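Local coordinates for proline iminopeptidase-related protein (Thermus thermophilus, PDB 2YYS) that is of unknown function but is related to proline iminopeptidases and probably acts as a peptidase with an alpha/beta-hydrolase fold, at residues L75-V78 / D79-V82; F131-L134 / A135-A139; L208-T211 / P212-T215. All coordinates share one frame; numbering follows the deposited sequence.

How the contacts relate
All three contacts are local ones, each made within a continuous run of chain in the same alpha/beta-hydrolase domain. Contacts 2 and 3 touch: Phe131 N lies 3.0 Å from Leu208 O, a probable hydrogen bond, and the ring of Pro132 packs on the same carbonyl. The first turn of helix 131-141 is thus tied to the loop 208-215. Contact 1, at the start of helix 78-91, stands apart, its nearest atoms about 5 Å from contact 3 and about 8 Å from contact 2; helix 105-115 is packed by side chains of both contact 1 and contact 3. A bound glycerol, probably from the crystallisation liquor, lies about 6 Å from the side chain of Phe131.

Contact 1: residues L75-V78 / D79-V82; sequences LFTV and DALV
Leu75 meets the following helix through its backbone, with Leu75 O packed 3.6 Å from the methyl CB of Ala80; the same carbonyl is also hydrogen-bonded by Arg61. The chain then runs through Phe76, whose ring is directed to helix 195-202 and packs there on Pro196, Ala199 and Phe200, and reaches Thr77, the N-cap of helix 78-91. With chi1 at 62°, Thr77 OG1 sits between its own backbone N and carbonyl carbon, a position from which it faces the amide of Ala80. Thr77 OG1 accepts a hydrogen bond from Ala80 N at 3.1 Å, the N-H...O angle being 157°, and also rests against Ala80 CB. Thr77 O accepts from the next amide, Leu81 N, at 3.2 Å, while Leu81 CG packs against the same oxygen. Were Thr77 replaced by an alanine, Ala80 N would probably lose its capping acceptor and the first turn would be less firmly fixed. Val78 opens the helix proper: Val78 O accepts from Val82 N at 2.9 Å. One turn apart, the two valines cross at an angle, CG1 of Val78 meeting CG2 of Val82 at 4.1 Å, and Val82 continues onto Val112 of helix 105-115. Chemically this is a side-chain N-cap: a threonine hydroxyl supplies the acceptor that the missing preceding turn cannot, so that the chain passes from loop to helix with Ala80, Leu81 and Val82 each donating to an oxygen of Thr77 or Val78.

Contact 2: residues F131-L134 / A135-A139; sequences FPWL and AARLA
Arg137 folds back across one face of the Trp133 indole, one helical turn earlier, and this pair carries the side-chain part of the contact. Arg137 CG stands over the six-membered ring of Trp133, 3.8 Å from the centroid and only 9° off the normal, a CH-pi contact; Arg137 CD follows, 3.5 Å from Trp133 CZ2. Beyond them the guanidinium reaches the pyrrole half of the indole in an off-centre cation-pi interaction, Arg137 CZ being 4.6 Å from the centroid of the five-membered ring of Trp133. Arg137 NH1 lies over the indole face, 3.2 Å from Trp133 CD1. The two planes are inclined by 46°, so the charged group leans on the indole instead of lying flat on it. Bends at chi2 and chi3 turn the arginine chain back to the ring, while Trp133 CG, anti to its backbone N (chi1 178°), sends the indole out alongside the helix to meet it.

The next shell is the helix backbone. Arg137 N donates to Trp133 O at 3.0 Å, the i to i+4 bond of the turn that joins the two residues, and equivalent bonds flank it. Further out, Glu140 forms a salt bridge with Arg137 NE, Asn130 accepts from Trp133 N at the start of the helix, and the ring of Tyr235 meets the indole. Helix 131-141 opens the run of helices between strands 119-125 and 221-226, consistent with the cap insertion of alpha/beta hydrolases; Leu138 packs on helices 150-160 and 163-171 of that run. The chemistry is that of an arginine shared between two partners: its aliphatic carbons and cationic end use the indole face, while Glu140 probably balances the charge, which is likely to limit the freedom of the guanidinium to swing away.

Contact 3: residues L208-T211 / P212-T215; sequences LDYT and PYLT
A chi1 of -167° places Tyr210 CG anti to its backbone N, and a chi1 of -51° swings the Tyr213 ring back beside its own N; together these torsions lay the two phenol side chains across one another. Tyr213 CB rests on one face of the Tyr210 ring, 4.0 Å from its centroid, as a CH-pi contact. The rings themselves meet obliquely, with planes at 49°, and touch where Tyr210 CD1 comes within 3.7 Å of Tyr213 CD2. Leu214 CD2 adds a further contact at 3.8 Å from Tyr210 CD2.

Before this turn Asp209 OD1 accepts from Thr211 N at 3.1 Å, an Asx turn; the Thr211 hydroxyl also lies close to it, at a distance too short to be taken at face value. The turn itself is closed by Tyr213 N donating to Tyr210 O, and by Leu214 N donating to Thr211 O, both at 3.0 Å. One water donates to both Tyr210 OH and Tyr213 O, a second to Thr211 O and Leu214 O. Beyond the loop, Tyr210 OH is hydrogen-bonded to Glu111 of helix 105-115, and Thr211 OG1 to Tyr235. With its hydroxyl bonded to Glu111 and a water, and with Tyr213 CB over one face of its ring and Leu214 CD2 against it, Tyr210 is likely to have little freedom to turn, joining this short 3-10 turn to helix 105-115.

Contact 1: residues L75-V78 / D79-V82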
# COMPACT_ATOMS: atom_id res chain seq x y z
N LEU A 75 -11.03 -10.29 13.17
CA LEU A 75 -10.17 -10.85 12.14
C LEU A 75 -9.37 -9.77 11.42
O LEU A 75 -8.39 -10.07 10.77
CB LEU A 75 -10.99 -11.64 11.12
CG LEU A 75 -11.74 -12.85 11.70
CD1 LEU A 75 -12.76 -13.36 10.69
CD2 LEU A 75 -10.77 -13.95 12.13
N PHE A 76 -9.79 -8.51 11.56
CA PHE A 76 -9.26 -7.41 10.77
C PHE A 76 -8.39 -6.49 11.60
O PHE A 76 -8.87 -5.49 12.15
CB PHE A 76 -10.41 -6.68 10.11
CG PHE A 76 -11.10 -7.51 9.08
CD1 PHE A 76 -10.45 -7.82 7.89
CD2 PHE A 76 -12.37 -8.03 9.32
CE1 PHE A 76 -11.05 -8.61 6.94
CE2 PHE A 76 -13.00 -8.82 8.36
CZ PHE A 76 -12.34 -9.12 7.17
N THR A 77 -7.11 -6.85 11.71
CA THR A 77 -6.12 -6.07 12.44
C THR A 77 -4.85 -5.98 11.61
O THR A 77 -4.62 -6.79 10.71
CB THR A 77 -5.77 -6.71 13.80
OG1 THR A 77 -5.21 -8.01 13.58
CG2 THR A 77 -7.03 -6.95 14.69
N VAL A 78 -4.02 -5.00 11.94
CA VAL A 78 -2.69 -4.88 11.35
C VAL A 78 -1.87 -6.15 11.60
O VAL A 78 -1.24 -6.66 10.68
CB VAL A 78 -1.96 -3.63 11.89
CG1 VAL A 78 -0.49 -3.62 11.48
CG2 VAL A 78 -2.62 -2.40 11.38
N ASP A 79 -1.89 -6.65 12.83
CA ASP A 79 -1.17 -7.87 13.19
C ASP A 79 -1.54 -9.04 12.29
O ASP A 79 -0.68 -9.78 11.85
CB ASP A 79 -1.44 -8.26 14.66
CG ASP A 79 -0.75 -7.33 15.68
OD1 ASP A 79 0.08 -6.48 15.30
OD2 ASP A 79 -1.00 -7.38 16.90
N ALA A 80 -2.82 -9.22 12.04
CA ALA A 80 -3.29 -10.32 11.19
C ALA A 80 -2.78 -10.17 9.75
O ALA A 80 -2.37 -11.15 9.14
CB ALA A 80 -4.80 -10.40 11.20
N LEU A 81 -2.78 -8.94 9.23
CA LEU A 81 -2.27 -8.68 7.88
C LEU A 81 -0.77 -8.95 7.78
O LEU A 81 -0.28 -9.44 6.78
CB LEU A 81 -2.57 -7.23 7.46
CG LEU A 81 -4.04 -6.81 7.35
CD1 LEU A 81 -4.19 -5.43 6.69
CD2 LEU A 81 -4.88 -7.81 6.58
N VAL A 82 -0.05 -8.61 8.85
CA VAL A 82 1.37 -8.84 8.92
C VAL A 82 1.67 -10.33 8.94
O VAL A 82 2.48 -10.83 8.17
CB VAL A 82 1.95 -8.14 10.16
CG1 VAL A 82 3.36 -8.61 10.48
CG2 VAL A 82 1.92 -6.63 9.95

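Contact 2: residues F131-L134 / A135-A139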
# COMPACT_ATOMS: atom_id res chain seq x y z
N PHE A 131 -3.20 8.42 10.25
CA PHE A 131 -4.60 8.55 9.88
C PHE A 131 -5.27 9.81 10.42
O PHE A 131 -6.08 10.40 9.71
CB PHE A 131 -5.38 7.28 10.22
CG PHE A 131 -5.19 6.19 9.20
CD1 PHE A 131 -6.08 6.05 8.14
CD2 PHE A 131 -4.09 5.35 9.27
CE1 PHE A 131 -5.89 5.07 7.18
CE2 PHE A 131 -3.90 4.37 8.30
CZ PHE A 131 -4.80 4.23 7.25
N PRO A 132 -4.99 10.23 11.66
CA PRO A 132 -5.45 11.55 12.09
C PRO A 132 -5.05 12.66 11.13
O PRO A 132 -5.85 13.54 10.90
CB PRO A 132 -4.79 11.73 13.46
CG PRO A 132 -4.72 10.32 14.00
CD PRO A 132 -4.34 9.49 12.76
N TRP A 133 -3.84 12.62 10.59
CA TRP A 133 -3.40 13.60 9.60
C TRP A 133 -4.26 13.53 8.33
O TRP A 133 -4.71 14.55 7.82
CB TRP A 133 -1.91 13.39 9.25
CG TRP A 133 -1.41 14.32 8.20
CD1 TRP A 133 -0.99 15.62 8.38
CD2 TRP A 133 -1.28 14.05 6.80
NE1 TRP A 133 -0.61 16.16 7.17
CE2 TRP A 133 -0.78 15.23 6.18
CE3 TRP A 133 -1.53 12.92 5.99
CZ2 TRP A 133 -0.53 15.31 4.81
CZ3 TRP A 133 -1.29 13.01 4.62
CH2 TRP A 133 -0.79 14.19 4.05
N LEU A 134 -4.49 12.31 7.84
CA LEU A 134 -5.33 12.12 6.65
C LEU A 134 -6.74 12.63 6.87
O LEU A 134 -7.35 13.21 5.96
CB LEU A 134 -5.35 10.65 6.25
CG LEU A 134 -6.13 10.25 4.99
CD1 LEU A 134 -5.76 11.10 3.78
CD2 LEU A 134 -5.92 8.77 4.67
N ALA A 135 -7.26 12.43 8.08
CA ALA A 135 -8.61 12.89 8.42
C ALA A 135 -8.68 14.42 8.42
O ALA A 135 -9.64 15.01 7.96
CB ALA A 135 -9.05 12.32 9.76
N ALA A 136 -7.65 15.05 8.96
CA ALA A 136 -7.52 16.50 8.88
C ALA A 136 -7.51 16.97 7.43
O ALA A 136 -8.15 17.96 7.11
CB ALA A 136 -6.25 16.96 9.60
N ARG A 137 -6.83 16.24 6.54
CA ARG A 137 -6.77 16.61 5.12
C ARG A 137 -8.11 16.47 4.41
O ARG A 137 -8.42 17.28 3.54
CB ARG A 137 -5.72 15.80 4.36
CG ARG A 137 -4.32 15.87 4.94
CD ARG A 137 -3.56 17.13 4.62
NE ARG A 137 -4.03 18.32 5.33
CZ ARG A 137 -3.89 18.54 6.64
NH1 ARG A 137 -3.35 17.62 7.43
NH2 ARG A 137 -4.32 19.69 7.15
N LEU A 138 -8.88 15.45 4.76
CA LEU A 138 -10.23 15.27 4.22
C LEU A 138 -11.14 16.42 4.66
O LEU A 138 -11.88 17.00 3.85
CB LEU A 138 -10.80 13.92 4.68
CG LEU A 138 -10.15 12.71 4.01
CD1 LEU A 138 -10.47 11.44 4.75
CD2 LEU A 138 -10.61 12.59 2.55
N ALA A 139 -11.06 16.77 5.94
CA ALA A 139 -11.88 17.84 6.49
C ALA A 139 -11.50 19.16 5.82
O ALA A 139 -12.36 19.94 5.45
CB ALA A 139 -11.69 17.93 7.99

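Contact 3: residues L208-T211 / P212-T215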
# COMPACT_ATOMS: atom_id res chain seq x y z
N LEU A 208 -5.30 5.71 14.32
CA LEU A 208 -3.96 5.14 14.25
C LEU A 208 -2.95 6.14 13.68
O LEU A 208 -3.04 6.53 12.52
CB LEU A 208 -3.93 3.85 13.43
CG LEU A 208 -2.52 3.28 13.20
CD1 LEU A 208 -1.85 2.87 14.52
CD2 LEU A 208 -2.58 2.11 12.23
N ASP A 209 -2.01 6.55 14.52
CA ASP A 209 -0.83 7.26 14.07
C ASP A 209 0.39 6.40 14.31
O ASP A 209 0.91 6.33 15.42
CB ASP A 209 -0.70 8.59 14.81
CG ASP A 209 0.52 9.37 14.37
OD1 ASP A 209 1.08 9.07 13.29
OD2 ASP A 209 0.98 10.32 15.04
N TYR A 210 0.86 5.74 13.25
CA TYR A 210 2.03 4.88 13.30
C TYR A 210 3.37 5.65 13.41
O TYR A 210 4.43 5.04 13.62
CB TYR A 210 2.04 3.97 12.05
CG TYR A 210 3.02 2.83 12.12
CD1 TYR A 210 2.78 1.75 12.97
CD2 TYR A 210 4.19 2.84 11.38
CE1 TYR A 210 3.69 0.69 13.06
CE2 TYR A 210 5.10 1.80 11.47
CZ TYR A 210 4.84 0.72 12.30
OH TYR A 210 5.74 -0.32 12.40
N THR A 211 3.33 6.97 13.25
CA THR A 211 4.54 7.80 13.25
C THR A 211 5.58 7.49 14.33
O THR A 211 6.77 7.39 14.01
CB THR A 211 4.19 9.29 13.34
OG1 THR A 211 3.29 9.65 12.28
CG2 THR A 211 5.41 10.16 13.11
N PRO A 212 5.18 7.36 15.60
CA PRO A 212 6.18 7.16 16.67
C PRO A 212 6.98 5.86 16.56
O PRO A 212 8.05 5.76 17.14
CB PRO A 212 5.34 7.16 17.97
CG PRO A 212 4.01 7.71 17.60
CD PRO A 212 3.81 7.38 16.13
N TYR A 213 6.46 4.89 15.81
CA TYR A 213 7.11 3.60 15.65
C TYR A 213 8.14 3.61 14.52
O TYR A 213 8.90 2.66 14.36
CB TYR A 213 6.04 2.50 15.49
CG TYR A 213 4.99 2.59 16.59
CD1 TYR A 213 5.34 2.36 17.93
CD2 TYR A 213 3.68 2.96 16.31
CE1 TYR A 213 4.38 2.46 18.96
CE2 TYR A 213 2.71 3.07 17.34
CZ TYR A 213 3.08 2.82 18.66
OH TYR A 213 2.15 2.93 19.69
N LEU A 214 8.19 4.71 13.77
CA LEU A 214 9.20 4.89 12.72
C LEU A 214 10.57 5.27 13.30
O LEU A 214 10.72 6.34 13.90
CB LEU A 214 8.76 5.98 11.75
CG LEU A 214 7.39 5.85 11.10
CD1 LEU A 214 7.09 7.15 10.35
CD2 LEU A 214 7.35 4.65 10.17
N THR A 215 11.55 4.40 13.12
CA THR A 215 12.92 4.68 13.52
C THR A 215 13.87 4.24 12.41
O THR A 215 13.45 3.53 11.49
CB THR A 215 13.28 3.93 14.83
OG1 THR A 215 13.16 2.53 14.61
CG2 THR A 215 12.28 4.21 15.94
O HOH W 1 8.40 0.43 12.18
O HOH W 2 9.04 8.50 14.70